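PDB 3U2R: regulatory protein MarR from Planctomyces limnophilus, which probably binds DNA as a transcription factor of the MarR family, through a helix-turn-helix domain. Local coordinates for residues 27-38 / 126-137. Residues are numbered along the deposited sequence; the frame is centred on the assembly and turned at random.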
loop_
_atom_site.group_PDB
_atom_site.type_symbol
_atom_site.label_atom_id
_atom_site.label_comp_id
_atom_site.label_asym_id
_atom_site.label_seq_id
_atom_site.Cartn_x
_atom_site.Cartn_y
_atom_site.Cartn_z
ATOM N N THR A 27 4.449 3.128 13.983
ATOM C CA THR A 27 5.084 3.922 12.894
ATOM C C THR A 27 6.432 4.368 13.347
ATOM O O THR A 27 7.419 4.196 12.635
ATOM C CB THR A 27 4.229 5.113 12.464
ATOM O OG1 THR A 27 3.054 4.543 11.903
ATOM C CG2 THR A 27 4.909 6.051 11.441
ATOM N N TYR A 28 6.505 4.901 14.551
ATOM C CA TYR A 28 7.783 5.352 15.130
ATOM C C TYR A 28 8.728 4.177 15.284
ATOM O O TYR A 28 9.918 4.278 14.930
ATOM C CB TYR A 28 7.551 6.069 16.466
ATOM C CG TYR A 28 8.798 6.311 17.274
ATOM C CD1 TYR A 28 9.561 7.445 17.086
ATOM C CD2 TYR A 28 9.225 5.382 18.229
ATOM C CE1 TYR A 28 10.723 7.664 17.826
ATOM C CE2 TYR A 28 10.407 5.556 18.921
ATOM C CZ TYR A 28 11.155 6.702 18.728
ATOM O OH TYR A 28 12.296 6.921 19.456
ATOM N N ASP A 29 8.251 3.087 15.887
ATOM C CA ASP A 29 9.140 1.935 16.139
ATOM C C ASP A 29 9.729 1.342 14.831
ATOM O O ASP A 29 10.913 0.954 14.772
ATOM C CB ASP A 29 8.407 0.850 16.868
ATOM C CG ASP A 29 8.032 1.238 18.264
ATOM O OD1 ASP A 29 8.793 1.999 18.882
ATOM O OD2 ASP A 29 7.034 0.682 18.787
ATOM N N ARG A 30 8.937 1.322 13.788
ATOM C CA ARG A 30 9.408 0.742 12.538
ATOM C C ARG A 30 10.442 1.638 11.896
ATOM O O ARG A 30 11.485 1.168 11.443
ATOM C CB ARG A 30 8.221 0.508 11.593
ATOM C CG ARG A 30 8.571 -0.090 10.238
ATOM C CD ARG A 30 9.020 -1.514 10.250
ATOM N NE ARG A 30 7.888 -2.386 10.533
ATOM C CZ ARG A 30 7.984 -3.662 10.886
ATOM N NH1 ARG A 30 9.166 -4.219 11.059
ATOM N NH2 ARG A 30 6.891 -4.382 11.098
HETATM N N MSE A 31 10.151 2.906 11.842
HETATM C CA MSE A 31 11.088 3.887 11.277
HETATM C C MSE A 31 12.370 3.950 12.036
HETATM O O MSE A 31 13.432 4.035 11.434
HETATM C CB MSE A 31 10.488 5.285 11.236
HETATM C CG MSE A 31 9.420 5.401 10.194
HETATM SE SE MSE A 31 8.763 7.256 9.960
HETATM C CE MSE A 31 8.406 7.572 11.549
ATOM N N LYS A 32 12.270 3.959 13.352
ATOM C CA LYS A 32 13.447 4.012 14.244
ATOM C C LYS A 32 14.336 2.796 14.067
ATOM O O LYS A 32 15.574 2.910 14.048
ATOM C CB LYS A 32 12.973 4.056 15.719
ATOM C CG LYS A 32 14.092 4.182 16.746
ATOM C CD LYS A 32 14.471 5.611 16.933
ATOM C CE LYS A 32 15.769 5.771 17.686
ATOM N NZ LYS A 32 15.755 4.978 18.936
ATOM N N ALA A 33 13.715 1.601 13.983
ATOM C CA ALA A 33 14.545 0.401 13.836
ATOM C C ALA A 33 15.334 0.373 12.479
ATOM O O ALA A 33 16.485 -0.058 12.441
ATOM C CB ALA A 33 13.680 -0.820 13.942
ATOM N N ILE A 34 14.733 0.861 11.405
ATOM C CA ILE A 34 15.347 0.812 10.066
ATOM C C ILE A 34 16.518 1.785 10.035
ATOM O O ILE A 34 17.550 1.468 9.476
ATOM C CB ILE A 34 14.289 1.100 8.951
ATOM C CG1 ILE A 34 13.340 -0.124 8.835
ATOM C CG2 ILE A 34 14.953 1.446 7.569
ATOM C CD1 ILE A 34 12.134 0.188 8.071
ATOM N N GLU A 35 16.359 2.963 10.623
ATOM C CA GLU A 35 17.459 3.951 10.732
ATOM C C GLU A 35 18.587 3.450 11.601
ATOM O O GLU A 35 19.772 3.595 11.269
ATOM C CB GLU A 35 16.921 5.238 11.344
ATOM C CG GLU A 35 16.073 5.982 10.365
ATOM C CD GLU A 35 15.450 7.281 10.812
ATOM O OE1 GLU A 35 15.806 7.758 11.911
ATOM O OE2 GLU A 35 14.873 7.951 9.921
ATOM N N GLU A 36 18.238 2.856 12.730
ATOM C CA GLU A 36 19.272 2.333 13.637
ATOM C C GLU A 36 20.106 1.297 12.874
ATOM O O GLU A 36 21.323 1.415 12.836
ATOM C CB GLU A 36 18.630 1.739 14.908
ATOM C CG GLU A 36 19.467 1.729 16.169
ATOM C CD GLU A 36 18.738 1.796 17.518
ATOM O OE1 GLU A 36 19.431 2.009 18.541
ATOM O OE2 GLU A 36 17.506 1.564 17.573
ATOM N N GLU A 37 19.463 0.413 12.108
ATOM C CA GLU A 37 20.239 -0.586 11.383
ATOM C C GLU A 37 21.151 0.017 10.319
ATOM O O GLU A 37 22.259 -0.471 10.149
ATOM C CB GLU A 37 19.336 -1.617 10.773
ATOM C CG GLU A 37 20.064 -2.887 10.356
ATOM C CD GLU A 37 20.058 -3.126 8.860
ATOM O OE1 GLU A 37 19.580 -4.204 8.433
ATOM O OE2 GLU A 37 20.476 -2.208 8.112
ATOM N N ILE A 38 20.738 1.061 9.624
ATOM C CA ILE A 38 21.619 1.621 8.611
ATOM C C ILE A 38 22.672 2.486 9.292
ATOM O O ILE A 38 23.809 2.428 8.887
ATOM C CB ILE A 38 20.902 2.382 7.427
ATOM C CG1 ILE A 38 21.939 2.855 6.334
ATOM C CG2 ILE A 38 20.134 3.592 7.896
ATOM C CD1 ILE A 38 22.707 1.657 5.563
ATOM N N CYS A 126 17.046 3.793 2.966
ATOM C CA CYS A 126 16.465 3.607 4.270
ATOM C C CYS A 126 15.050 4.276 4.347
ATOM O O CYS A 126 14.139 3.648 4.865
ATOM C CB CYS A 126 17.434 4.130 5.323
ATOM S SG CYS A 126 16.696 4.871 6.759
ATOM N N HIS A 127 14.845 5.467 3.752
ATOM C CA HIS A 127 13.540 6.126 3.764
ATOM C C HIS A 127 12.573 5.405 2.866
ATOM O O HIS A 127 11.411 5.269 3.223
ATOM C CB HIS A 127 13.614 7.602 3.369
ATOM C CG HIS A 127 14.390 8.467 4.330
ATOM N ND1 HIS A 127 14.273 8.326 5.728
ATOM C CD2 HIS A 127 15.134 9.574 4.083
ATOM C CE1 HIS A 127 15.102 9.213 6.233
ATOM N NE2 HIS A 127 15.573 10.034 5.297
ATOM N N GLU A 128 13.049 4.837 1.764
ATOM C CA GLU A 128 12.205 4.007 0.901
ATOM C C GLU A 128 11.753 2.710 1.644
ATOM O O GLU A 128 10.552 2.382 1.653
ATOM C CB GLU A 128 12.924 3.680 -0.381
ATOM C CG GLU A 128 13.106 4.907 -1.276
ATOM C CD GLU A 128 14.069 4.633 -2.411
ATOM O OE1 GLU A 128 14.349 3.443 -2.628
ATOM O OE2 GLU A 128 14.380 5.555 -3.191
ATOM N N ARG A 129 12.674 2.060 2.407
ATOM C CA ARG A 129 12.309 0.831 3.155
ATOM C C ARG A 129 11.351 1.144 4.261
ATOM O O ARG A 129 10.438 0.361 4.500
ATOM C CB ARG A 129 13.533 0.153 3.677
ATOM C CG ARG A 129 14.461 -0.360 2.495
ATOM C CD ARG A 129 15.363 -1.464 2.999
ATOM N NE ARG A 129 16.239 -0.981 4.049
ATOM C CZ ARG A 129 17.320 -0.212 3.862
ATOM N NH1 ARG A 129 17.675 0.162 2.639
ATOM N NH2 ARG A 129 18.048 0.197 4.904
ATOM N N GLN A 130 11.471 2.319 4.875
ATOM C CA GLN A 130 10.539 2.760 5.943
ATOM C C GLN A 130 9.152 2.878 5.431
ATOM O O GLN A 130 8.233 2.370 6.049
ATOM C CB GLN A 130 10.946 4.124 6.481
ATOM C CG GLN A 130 12.184 4.092 7.367
ATOM C CD GLN A 130 12.539 5.443 7.918
ATOM O OE1 GLN A 130 12.405 6.468 7.263
ATOM N NE2 GLN A 130 13.139 5.474 9.088
ATOM N N LEU A 131 8.999 3.590 4.299
ATOM C CA LEU A 131 7.707 3.849 3.674
ATOM C C LEU A 131 7.043 2.563 3.198
ATOM O O LEU A 131 5.851 2.349 3.443
ATOM C CB LEU A 131 7.837 4.841 2.554
ATOM C CG LEU A 131 8.267 6.269 3.017
ATOM C CD1 LEU A 131 8.785 7.061 1.835
ATOM C CD2 LEU A 131 7.154 6.997 3.724
ATOM N N GLY A 132 7.837 1.678 2.629
ATOM C CA GLY A 132 7.373 0.361 2.223
ATOM C C GLY A 132 6.851 -0.475 3.369
ATOM O O GLY A 132 5.743 -1.019 3.299
ATOM N N HIS A 133 7.651 -0.619 4.394
ATOM C CA HIS A 133 7.239 -1.390 5.575
ATOM C C HIS A 133 6.075 -0.742 6.290
ATOM O O HIS A 133 5.254 -1.462 6.811
ATOM C CB HIS A 133 8.374 -1.542 6.574
ATOM C CG HIS A 133 9.322 -2.646 6.288
ATOM N ND1 HIS A 133 9.030 -3.950 6.636
ATOM C CD2 HIS A 133 10.594 -2.589 5.820
ATOM C CE1 HIS A 133 10.067 -4.670 6.236
ATOM N NE2 HIS A 133 11.041 -3.893 5.740
ATOM N N LEU A 134 6.023 0.593 6.396
ATOM C CA LEU A 134 4.882 1.234 7.022
ATOM C C LEU A 134 3.594 0.927 6.298
ATOM O O LEU A 134 2.600 0.570 6.930
ATOM C CB LEU A 134 5.029 2.761 7.080
ATOM C CG LEU A 134 6.094 3.297 8.038
ATOM C CD1 LEU A 134 6.324 4.809 7.854
ATOM C CD2 LEU A 134 5.751 3.007 9.452
ATOM N N ALA A 135 3.622 0.986 4.980
ATOM C CA ALA A 135 2.436 0.758 4.178
ATOM C C ALA A 135 1.988 -0.719 4.285
ATOM O O ALA A 135 0.799 -0.974 4.483
ATOM C CB ALA A 135 2.699 1.178 2.758
ATOM N N ALA A 136 2.929 -1.655 4.312
ATOM C CA ALA A 136 2.578 -3.062 4.523
ATOM C C ALA A 136 2.007 -3.271 5.906
ATOM O O ALA A 136 1.059 -4.014 6.060
ATOM C CB ALA A 136 3.769 -3.974 4.342
ATOM N N ASP A 137 2.609 -2.735 6.911
ATOM C CA ASP A 137 2.068 -2.940 8.294
ATOM C C ASP A 137 0.587 -2.430 8.375
ATOM O O ASP A 137 -0.290 -3.102 8.900
ATOM C CB ASP A 137 2.923 -2.182 9.320
ATOM C CG ASP A 137 4.381 -2.652 9.559
ATOM O OD1 ASP A 137 4.685 -3.825 9.257
ATOM O OD2 ASP A 137 5.226 -1.824 10.118
#
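The backbone oxygen of Met31, a selenomethionine, is gripped twice: Gln130 NE2 reaches Met31 O at 2.8 Å, while the helical bond from Glu35 N arrives from the opposite face of the carbonyl plane. Extended beyond CG (chi2 -178°), Gln130 also turns NE2 to Glu35 OE2, 3.1 Å away and met from above the carboxylate plane; Thr17 of the second subunit bonds the same oxygen. The amide's rotation is set from its other end, where His127 ND1 donates to Gln130 OE1 at 3.0 Å, almost straight at 177°. Beside this network Ile34 enters as a knob among Cys126, Arg129, Gln130 and His133. Leu134 packs CD2 on Thr27 CA at 3.6 Å and CD1 on Met31. Arg30 folds CD onto His133 CB and forms a side-on salt bridge: Arg30 NE meets the syn lone pair of Asp137 OD2 in plane at 2.8 Å, Arg30 NH2 a more bent, tilted bond to OD1. Replacing Arg30 by an alanine would probably leave Asp137 without its charged mate and uncover His133 CB. Segments 27-38 and 126-137, near-antiparallel at 149° with axes 9.4 Å apart, belong to helices 18-40 and 110-148, paired as in the dimerisation region of MarR proteins.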